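Local coordinates for protein nucleoporin nup120 (Schizosaccharomyces pombe, PDB 4GQ2) that serves as a structural component of the nuclear pore complex, whose nucleoporins can also dock transport factors, at residues A[239-253]-A[286-300]. Residues are numbered along the deposited sequence; the frame is centred on the assembly and turned at random.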
# COMPACT_ATOMS: atom_id res chain seq x y z
N ILE A 239 -43.43 -7.52 18.96
CA ILE A 239 -42.22 -6.75 19.22
C ILE A 239 -40.95 -7.48 18.77
O ILE A 239 -39.86 -6.94 18.84
CB ILE A 239 -42.10 -6.31 20.70
CG1 ILE A 239 -42.06 -7.53 21.62
CG2 ILE A 239 -43.24 -5.37 21.06
CD1 ILE A 239 -41.40 -7.27 22.96
N SER A 240 -41.13 -8.73 18.32
CA SER A 240 -40.04 -9.56 17.80
C SER A 240 -40.62 -10.84 17.22
O SER A 240 -41.41 -11.53 17.88
CB SER A 240 -39.04 -9.89 18.92
OG SER A 240 -37.74 -10.12 18.40
N MET A 241 -40.25 -11.17 15.98
CA MET A 241 -40.70 -12.43 15.37
C MET A 241 -39.66 -13.06 14.44
O MET A 241 -38.92 -12.36 13.74
CB MET A 241 -42.04 -12.26 14.63
CG MET A 241 -42.07 -11.18 13.55
SD MET A 241 -43.54 -11.35 12.51
CE MET A 241 -43.37 -9.92 11.44
N ILE A 242 -39.61 -14.39 14.46
CA ILE A 242 -38.69 -15.17 13.62
C ILE A 242 -39.37 -16.37 12.97
O ILE A 242 -40.22 -17.02 13.57
CB ILE A 242 -37.43 -15.64 14.40
CG1 ILE A 242 -37.81 -16.29 15.73
CG2 ILE A 242 -36.46 -14.48 14.61
CD1 ILE A 242 -36.72 -17.17 16.33
N PHE A 243 -38.96 -16.65 11.74
CA PHE A 243 -39.48 -17.77 10.97
C PHE A 243 -38.53 -18.96 11.08
O PHE A 243 -37.32 -18.81 10.99
CB PHE A 243 -39.64 -17.35 9.50
CG PHE A 243 -39.83 -18.50 8.55
CD1 PHE A 243 -40.98 -19.29 8.60
CD2 PHE A 243 -38.87 -18.77 7.57
CE1 PHE A 243 -41.16 -20.34 7.71
CE2 PHE A 243 -39.05 -19.82 6.68
CZ PHE A 243 -40.19 -20.61 6.75
N LEU A 244 -39.10 -20.15 11.30
CA LEU A 244 -38.33 -21.38 11.42
C LEU A 244 -38.74 -22.40 10.36
O LEU A 244 -39.81 -22.28 9.76
CB LEU A 244 -38.51 -22.00 12.81
CG LEU A 244 -38.44 -21.12 14.07
CD1 LEU A 244 -38.75 -21.96 15.30
CD2 LEU A 244 -37.09 -20.43 14.22
N SER A 245 -37.88 -23.38 10.13
CA SER A 245 -38.16 -24.52 9.25
C SER A 245 -37.21 -25.69 9.58
O SER A 245 -36.16 -25.46 10.16
CB SER A 245 -38.12 -24.12 7.76
OG SER A 245 -37.42 -22.90 7.56
N THR A 246 -37.55 -26.93 9.23
CA THR A 246 -38.72 -27.28 8.41
C THR A 246 -39.98 -27.48 9.26
O THR A 246 -40.79 -28.38 9.01
CB THR A 246 -38.46 -28.50 7.50
OG1 THR A 246 -37.06 -28.60 7.21
CG2 THR A 246 -39.24 -28.39 6.18
N TYR A 247 -40.13 -26.65 10.29
CA TYR A 247 -41.42 -26.43 10.92
C TYR A 247 -42.00 -25.20 10.24
O TYR A 247 -41.40 -24.13 10.30
CB TYR A 247 -41.27 -26.14 12.42
CG TYR A 247 -40.25 -26.97 13.16
CD1 TYR A 247 -40.17 -28.35 12.97
CD2 TYR A 247 -39.40 -26.38 14.09
CE1 TYR A 247 -39.24 -29.11 13.66
CE2 TYR A 247 -38.47 -27.13 14.79
CZ TYR A 247 -38.39 -28.50 14.57
OH TYR A 247 -37.47 -29.24 15.26
N ASN A 248 -43.13 -25.36 9.57
CA ASN A 248 -43.81 -24.21 8.97
C ASN A 248 -44.35 -23.31 10.10
O ASN A 248 -45.57 -23.20 10.30
CB ASN A 248 -44.91 -24.66 8.01
CG ASN A 248 -45.22 -23.63 6.94
OD1 ASN A 248 -44.49 -22.66 6.75
ND2 ASN A 248 -46.33 -23.84 6.23
N VAL A 249 -43.43 -22.67 10.81
CA VAL A 249 -43.71 -22.07 12.12
C VAL A 249 -43.14 -20.66 12.27
O VAL A 249 -42.04 -20.37 11.80
CB VAL A 249 -43.17 -22.99 13.25
CG1 VAL A 249 -42.78 -22.20 14.49
CG2 VAL A 249 -44.19 -24.07 13.58
N LEU A 250 -43.92 -19.80 12.92
CA LEU A 250 -43.50 -18.45 13.26
C LEU A 250 -43.42 -18.36 14.78
O LEU A 250 -44.34 -18.79 15.48
CB LEU A 250 -44.51 -17.44 12.72
CG LEU A 250 -44.04 -16.05 12.30
CD1 LEU A 250 -43.20 -16.12 11.02
CD2 LEU A 250 -45.23 -15.13 12.10
N VAL A 251 -42.31 -17.83 15.30
CA VAL A 251 -42.17 -17.58 16.73
C VAL A 251 -42.20 -16.09 16.99
O VAL A 251 -41.41 -15.33 16.42
CB VAL A 251 -40.89 -18.21 17.33
CG1 VAL A 251 -40.75 -17.84 18.80
CG2 VAL A 251 -40.91 -19.72 17.17
N MET A 252 -43.14 -15.66 17.83
CA MET A 252 -43.36 -14.25 18.09
C MET A 252 -43.32 -13.94 19.58
O MET A 252 -43.69 -14.77 20.41
CB MET A 252 -44.70 -13.80 17.51
CG MET A 252 -44.98 -14.32 16.10
SD MET A 252 -46.71 -14.20 15.61
CE MET A 252 -47.52 -15.28 16.78
N LEU A 253 -42.86 -12.73 19.90
CA LEU A 253 -42.93 -12.18 21.24
C LEU A 253 -43.81 -10.94 21.22
O LEU A 253 -43.68 -10.08 20.33
CB LEU A 253 -41.54 -11.85 21.77
CG LEU A 253 -41.43 -11.29 23.19
CD1 LEU A 253 -42.14 -12.18 24.21
CD2 LEU A 253 -39.97 -11.13 23.57
N PRO A 286 -33.75 -6.54 18.70
CA PRO A 286 -34.32 -7.88 18.64
C PRO A 286 -34.34 -8.57 20.01
O PRO A 286 -33.45 -8.35 20.84
CB PRO A 286 -33.40 -8.63 17.66
CG PRO A 286 -32.14 -7.84 17.60
CD PRO A 286 -32.55 -6.41 17.85
N TYR A 287 -35.37 -9.37 20.24
CA TYR A 287 -35.56 -10.11 21.49
C TYR A 287 -35.39 -11.60 21.25
O TYR A 287 -35.11 -12.36 22.17
CB TYR A 287 -36.96 -9.88 22.03
CG TYR A 287 -37.14 -8.63 22.86
CD1 TYR A 287 -37.47 -7.42 22.26
CD2 TYR A 287 -37.03 -8.67 24.25
CE1 TYR A 287 -37.66 -6.28 23.02
CE2 TYR A 287 -37.21 -7.53 25.02
CZ TYR A 287 -37.53 -6.34 24.40
OH TYR A 287 -37.70 -5.21 25.16
N LEU A 288 -35.57 -12.02 19.99
CA LEU A 288 -35.54 -13.42 19.64
C LEU A 288 -34.52 -13.73 18.55
O LEU A 288 -34.33 -12.93 17.63
CB LEU A 288 -36.92 -13.88 19.16
CG LEU A 288 -38.10 -13.91 20.14
CD1 LEU A 288 -39.35 -14.41 19.42
CD2 LEU A 288 -37.80 -14.78 21.35
N THR A 289 -33.88 -14.89 18.67
CA THR A 289 -33.12 -15.48 17.57
C THR A 289 -33.12 -17.00 17.65
O THR A 289 -33.28 -17.57 18.73
CB THR A 289 -31.67 -14.94 17.49
OG1 THR A 289 -31.16 -15.14 16.17
CG2 THR A 289 -30.77 -15.64 18.51
N SER A 290 -32.94 -17.66 16.51
CA SER A 290 -32.87 -19.12 16.47
C SER A 290 -31.52 -19.58 15.93
O SER A 290 -30.85 -18.83 15.23
CB SER A 290 -34.00 -19.70 15.63
OG SER A 290 -33.73 -19.63 14.25
N ASP A 291 -31.13 -20.81 16.27
CA ASP A 291 -29.86 -21.34 15.81
C ASP A 291 -29.95 -21.76 14.34
O ASP A 291 -31.00 -22.21 13.88
CB ASP A 291 -29.35 -22.48 16.70
CG ASP A 291 -30.25 -23.69 16.67
OD1 ASP A 291 -31.46 -23.55 16.96
OD2 ASP A 291 -29.75 -24.80 16.36
N HIS A 292 -28.84 -21.59 13.63
CA HIS A 292 -28.82 -21.71 12.17
C HIS A 292 -28.72 -23.13 11.68
O HIS A 292 -29.06 -23.42 10.53
CB HIS A 292 -27.67 -20.87 11.59
CG HIS A 292 -27.75 -19.41 11.93
ND1 HIS A 292 -28.21 -18.48 11.07
CD2 HIS A 292 -27.42 -18.72 13.10
CE1 HIS A 292 -28.17 -17.27 11.64
NE2 HIS A 292 -27.69 -17.41 12.89
N THR A 293 -28.26 -24.02 12.55
CA THR A 293 -28.07 -25.42 12.17
C THR A 293 -29.41 -26.19 12.16
O THR A 293 -29.89 -26.56 11.09
CB THR A 293 -26.99 -26.11 13.04
OG1 THR A 293 -27.24 -27.52 13.12
CG2 THR A 293 -26.97 -25.53 14.44
N THR A 294 -29.99 -26.40 13.33
CA THR A 294 -31.31 -27.02 13.43
C THR A 294 -32.27 -25.99 14.00
O THR A 294 -32.22 -25.69 15.19
CB THR A 294 -31.30 -28.27 14.34
OG1 THR A 294 -30.75 -27.93 15.62
CG2 THR A 294 -30.49 -29.40 13.72
N ASN A 295 -33.13 -25.44 13.14
CA ASN A 295 -34.14 -24.48 13.57
C ASN A 295 -35.04 -25.15 14.60
O ASN A 295 -36.12 -25.64 14.27
CB ASN A 295 -34.97 -23.96 12.39
CG ASN A 295 -34.14 -23.20 11.37
OD1 ASN A 295 -33.09 -22.63 11.69
ND2 ASN A 295 -34.61 -23.18 10.13
N SER A 296 -34.57 -25.17 15.84
CA SER A 296 -35.17 -25.98 16.90
C SER A 296 -34.93 -25.36 18.27
O SER A 296 -35.66 -25.63 19.22
CB SER A 296 -34.60 -27.41 16.84
OG SER A 296 -35.28 -28.29 17.72
N PHE A 297 -33.90 -24.51 18.35
CA PHE A 297 -33.60 -23.79 19.58
C PHE A 297 -33.84 -22.30 19.41
O PHE A 297 -33.71 -21.76 18.31
CB PHE A 297 -32.17 -24.04 20.04
CG PHE A 297 -31.88 -25.48 20.34
CD1 PHE A 297 -32.08 -25.98 21.62
CD2 PHE A 297 -31.38 -26.32 19.35
CE1 PHE A 297 -31.80 -27.31 21.90
CE2 PHE A 297 -31.10 -27.65 19.63
CZ PHE A 297 -31.31 -28.14 20.91
N ILE A 298 -34.18 -21.64 20.51
CA ILE A 298 -34.55 -20.23 20.50
C ILE A 298 -33.88 -19.54 21.67
O ILE A 298 -34.01 -19.99 22.81
CB ILE A 298 -36.09 -20.06 20.62
CG1 ILE A 298 -36.77 -20.46 19.32
CG2 ILE A 298 -36.46 -18.62 20.97
CD1 ILE A 298 -38.18 -20.99 19.51
N ALA A 299 -33.17 -18.46 21.38
CA ALA A 299 -32.63 -17.61 22.42
C ALA A 299 -33.55 -16.41 22.62
O ALA A 299 -34.09 -15.86 21.65
CB ALA A 299 -31.22 -17.16 22.07
N LEU A 300 -33.73 -16.02 23.88
CA LEU A 300 -34.66 -14.96 24.24
C LEU A 300 -34.02 -14.05 25.29
O LEU A 300 -33.36 -14.53 26.22
CB LEU A 300 -35.98 -15.57 24.75
CG LEU A 300 -36.93 -14.77 25.65
CD1 LEU A 300 -37.50 -13.54 24.96
CD2 LEU A 300 -38.06 -15.67 26.14
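Two neighbouring blades of the Nup120 beta-propeller pack face to face here, and S240 and I242 of one blade meet Y287, L288 and S290 of the next. The S240 hydroxyl makes a polar link at one end of the contact. A chi1 of -153° turns OG away from its own N and toward the next blade, where it takes the N-H of Y287 at 3.1 Å, nearly straight at 163°. The N-H of L288 gives the same OG a weak, bent second bond. I239 and S240 both face L253 in a classic beta bulge. I239 lays CD1 over one face of the Y287 ring, toward its rim, 4.1 Å from the ring centroid. L253 CD2 touches Y287 CB at 3.6 Å and also meets L300 CD1.

Each segment is a hairpin holding the first two strands of a four-stranded antiparallel blade. The two first strands, 240-244 and 288-290, run nearly parallel, 14° apart. The middle of the interface is mostly aliphatic. The L288 and V251 side chains cross at about a right angle, with L288 CD1 3.8 Å from V251 CG1. I298 CD1 meets V251 CG2 tip to tip. I242 CD1 rests on S290 CB, and L244 CD2 lies 3.5 Å from S290 OG.

At the hairpin turns, Y247 reaches across so that its OH makes a weak hydrogen bond with S296 OG, 3.4 Å long. A leucine in place of Y247 would probably leave S296 OG without this partner and open a gap beside S296 CB. The S296 backbone hydrogen-bonds to L315, in the third strand of its own blade.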